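Local coordinates for peptidoglycan-recognition protein LB (Drosophila melanogaster, PDB 7NT0) that hydrolyses bacterial peptidoglycan as a zinc-dependent N-acetylmuramoyl-L-alanine amidase of innate immunity, probably scavenging biologically active peptidoglycan by cutting it into inactive fragments, at residues Y40-H45 / A101-Y106. The protein carries 1 engineered substitution. Numbering follows the deposited sequence.
Sequences YVIIHH and AHAPKY. With ZN (zinc ion), chain C; MLD (glcnac(beta1-4)-murnac(1,6-anhydro)-L-ala-gamma-D-glu-meso-a2pm-D-ala), chain D.
Y40, I42 and H44 stand in a row on one face of the strand 38-45, in the mixed sheet of the type 2 amidase (PGRP) fold, and the loop 101-106 lies over them, carrying its own bumps in H102, A103 and Y106. The intervening V41 and I43 point away from the loop, I43 toward the helix 165-171.

At one end the edge of Y106 drops onto the face of Y40 in a T-shaped stack, planes at 88°, with CE2 of Y106 3.7 Å above the centre of the Y40 ring. A flat, wide side chain suits this place; a serine here would probably leave the CD2-CE2 edge of Y106 hanging over a gap and the loop ring freer to shift.

I42 is the middle knob: its extended CG1-CD1 arm (chi2 -175°) pushes CD1 into the hollow between CB of Y106, 3.5 Å away, and CB of A103, 3.8 Å away. The single methyl of A103 is enough to form one wall of the hollow.

Beyond it the packing turns polar. H44 binds zinc through ND1, with H154, C162 and the ligand oxygen OAM as the other ligands, so its NE2 is the nitrogen that reaches the loop. The loop also lines the peptidoglycan groove: the backbone O of H102 accepts from NAN of the muropeptide, and N of K105 donates to its OBN. The two imidazoles meet by their edges, planes nearly perpendicular, and H102 acts as second-shell acceptor: NE2 of H44 donates to ND1 of H102 at 2.9 Å, tilted from both ring planes and bent to 145° at the hydrogen.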
loop_
_atom_site.group_PDB
_atom_site.type_symbol
_atom_site.label_atom_id
_atom_site.label_comp_id
_atom_site.label_asym_id
_atom_site.label_seq_id
_atom_site.Cartn_x
_atom_site.Cartn_y
_atom_site.Cartn_z
ATOM N N TYR A 40 -5.384 7.161 9.616
ATOM C CA TYR A 40 -5.600 7.255 8.149
ATOM C C TYR A 40 -5.197 5.940 7.477
ATOM O O TYR A 40 -4.255 5.291 7.908
ATOM C CB TYR A 40 -4.816 8.399 7.511
ATOM C CG TYR A 40 -5.283 9.749 7.962
ATOM C CD1 TYR A 40 -4.646 10.398 9.003
ATOM C CD2 TYR A 40 -6.424 10.304 7.426
ATOM C CE1 TYR A 40 -5.089 11.626 9.462
ATOM C CE2 TYR A 40 -6.877 11.536 7.870
ATOM C CZ TYR A 40 -6.213 12.185 8.891
ATOM O OH TYR A 40 -6.652 13.403 9.325
ATOM N N VAL A 41 -5.979 5.580 6.478
ATOM C CA VAL A 41 -5.607 4.540 5.491
ATOM C C VAL A 41 -5.576 5.235 4.129
ATOM O O VAL A 41 -6.559 5.867 3.736
ATOM C CB VAL A 41 -6.603 3.369 5.513
ATOM C CG1 VAL A 41 -6.291 2.387 4.386
ATOM C CG2 VAL A 41 -6.616 2.699 6.870
ATOM N N ILE A 42 -4.448 5.125 3.441
ATOM C CA ILE A 42 -4.203 5.824 2.165
ATOM C C ILE A 42 -3.992 4.756 1.096
ATOM O O ILE A 42 -3.103 3.912 1.227
ATOM C CB ILE A 42 -3.050 6.826 2.273
ATOM C CG1 ILE A 42 -3.401 7.864 3.356
ATOM C CG2 ILE A 42 -2.813 7.469 0.905
ATOM C CD1 ILE A 42 -2.438 8.948 3.486
ATOM N N ILE A 43 -4.827 4.768 0.091
ATOM C CA ILE A 43 -4.783 3.803 -1.020
ATOM C C ILE A 43 -3.971 4.388 -2.172
ATOM O O ILE A 43 -4.150 5.578 -2.567
ATOM C CB ILE A 43 -6.201 3.437 -1.453
ATOM C CG1 ILE A 43 -7.031 2.914 -0.278
ATOM C CG2 ILE A 43 -6.188 2.461 -2.619
ATOM C CD1 ILE A 43 -6.441 1.679 0.415
ATOM N N HIS A 44 -3.136 3.530 -2.738
ATOM C CA HIS A 44 -2.275 3.829 -3.884
ATOM C C HIS A 44 -2.510 2.772 -4.947
ATOM O O HIS A 44 -2.891 1.639 -4.595
ATOM C CB HIS A 44 -0.803 3.789 -3.437
ATOM C CG HIS A 44 -0.434 4.744 -2.361
ATOM N ND1 HIS A 44 0.089 6.000 -2.608
ATOM C CD2 HIS A 44 -0.500 4.628 -1.011
ATOM C CE1 HIS A 44 0.353 6.600 -1.445
ATOM N NE2 HIS A 44 -0.013 5.777 -0.450
ATOM N N HIS A 45 -2.083 3.077 -6.183
ATOM C CA HIS A 45 -1.764 2.059 -7.198
ATOM C C HIS A 45 -0.284 2.167 -7.525
ATOM O O HIS A 45 0.318 3.180 -7.220
ATOM C CB HIS A 45 -2.659 2.132 -8.427
ATOM C CG HIS A 45 -2.333 3.253 -9.372
ATOM N ND1 HIS A 45 -2.779 3.232 -10.684
ATOM C CD2 HIS A 45 -1.745 4.449 -9.199
ATOM C CE1 HIS A 45 -2.395 4.358 -11.280
ATOM N NE2 HIS A 45 -1.768 5.112 -10.410
ATOM N N ALA A 101 6.878 6.094 3.562
ATOM C CA ALA A 101 7.387 7.008 2.529
ATOM C C ALA A 101 6.446 6.896 1.337
ATOM O O ALA A 101 6.861 6.491 0.274
ATOM C CB ALA A 101 8.811 6.661 2.183
ATOM N N HIS A 102 5.171 7.196 1.563
ATOM C CA HIS A 102 4.135 7.090 0.507
ATOM C C HIS A 102 3.244 8.334 0.422
ATOM O O HIS A 102 2.704 8.538 -0.661
ATOM C CB HIS A 102 3.346 5.782 0.719
ATOM C CG HIS A 102 2.588 5.776 1.994
ATOM N ND1 HIS A 102 1.304 6.206 2.047
ATOM C CD2 HIS A 102 2.916 5.368 3.248
ATOM C CE1 HIS A 102 0.879 6.157 3.286
ATOM N NE2 HIS A 102 1.865 5.656 4.058
ATOM N N ALA A 103 3.124 9.141 1.469
ATOM C CA ALA A 103 2.223 10.318 1.485
ATOM C C ALA A 103 2.708 11.326 2.515
ATOM O O ALA A 103 2.477 11.161 3.704
ATOM C CB ALA A 103 0.814 9.889 1.781
ATOM N N PRO A 104 3.435 12.371 2.067
ATOM C CA PRO A 104 3.982 13.385 2.987
ATOM C C PRO A 104 2.896 13.994 3.879
ATOM O O PRO A 104 1.756 14.180 3.400
ATOM C CB PRO A 104 4.612 14.428 2.043
ATOM C CG PRO A 104 4.964 13.623 0.808
ATOM C CD PRO A 104 3.843 12.600 0.675
ATOM N N LYS A 105 3.250 14.183 5.156
ATOM C CA LYS A 105 2.384 14.710 6.250
ATOM C C LYS A 105 1.494 13.578 6.783
ATOM O O LYS A 105 0.860 13.767 7.801
ATOM C CB LYS A 105 1.616 15.947 5.744
ATOM N N TYR A 106 1.424 12.418 6.121
ATOM C CA TYR A 106 0.588 11.285 6.582
ATOM C C TYR A 106 1.417 10.030 6.852
ATOM O O TYR A 106 0.851 9.038 7.312
ATOM C CB TYR A 106 -0.484 10.997 5.535
ATOM C CG TYR A 106 -1.534 12.075 5.465
ATOM C CD1 TYR A 106 -1.337 13.193 4.681
ATOM C CD2 TYR A 106 -2.693 12.002 6.213
ATOM C CE1 TYR A 106 -2.277 14.203 4.595
ATOM C CE2 TYR A 106 -3.646 13.010 6.150
ATOM C CZ TYR A 106 -3.433 14.117 5.346
ATOM O OH TYR A 106 -4.345 15.122 5.261
HETATM ZN ZN ZN C . 0.312 6.957 -4.439
HETATM C CAI MLD D . 2.616 5.484 -6.297
HETATM C CAL MLD D . 3.002 6.264 -5.109
HETATM O OAM MLD D . 2.238 7.109 -4.686
HETATM N N MLD D . 4.231 6.023 -4.645
HETATM C CA MLD D . 4.707 6.624 -3.423
HETATM C CB MLD D . 5.738 5.719 -2.760
HETATM C C MLD D . 5.299 8.021 -3.614
HETATM O O MLD D . 6.159 8.226 -4.460
HETATM N NAN MLD D . 4.837 8.957 -2.803
HETATM C CAO MLD D . 5.598 10.139 -2.479
HETATM C CAP MLD D . 4.797 11.439 -2.749
HETATM O OBA MLD D . 5.387 12.321 -3.338
HETATM O OAQ MLD D . 3.584 11.511 -2.439
HETATM C CBB MLD D . 6.108 9.941 -1.066
HETATM C CBC MLD D . 7.318 10.749 -0.779
HETATM C CBD MLD D . 7.611 10.602 0.685
HETATM O OBE MLD D . 6.725 10.463 1.539
HETATM N NBF MLD D . 8.910 10.656 0.975
HETATM C CBG MLD D . 9.344 10.686 2.347
HETATM C CBH MLD D . 8.943 12.013 3.032
HETATM O OBI MLD D . 8.817 13.018 2.348
HETATM N NBJ MLD D . 8.638 12.011 4.344
HETATM C CBK MLD D . 8.244 13.218 5.094
HETATM C CBL MLD D . 9.111 13.374 6.337
HETATM C CBM MLD D . 6.777 13.260 5.593
HETATM O OBO MLD D . 6.289 12.224 6.076
HETATM O OBN MLD D . 6.189 14.345 5.562
HETATM C CBP MLD D . 10.840 10.393 2.272
HETATM C CBQ MLD D . 11.276 9.565 3.437
HETATM C CBR MLD D . 12.695 9.042 3.386
HETATM C CBS MLD D . 13.055 8.218 4.615
HETATM C CBT MLD D . 12.233 6.910 4.651
HETATM O OBV MLD D . 12.419 6.074 3.741
HETATM O OBU MLD D . 11.492 6.756 5.625
HETATM N NBW MLD D . 12.767 9.021 5.838
#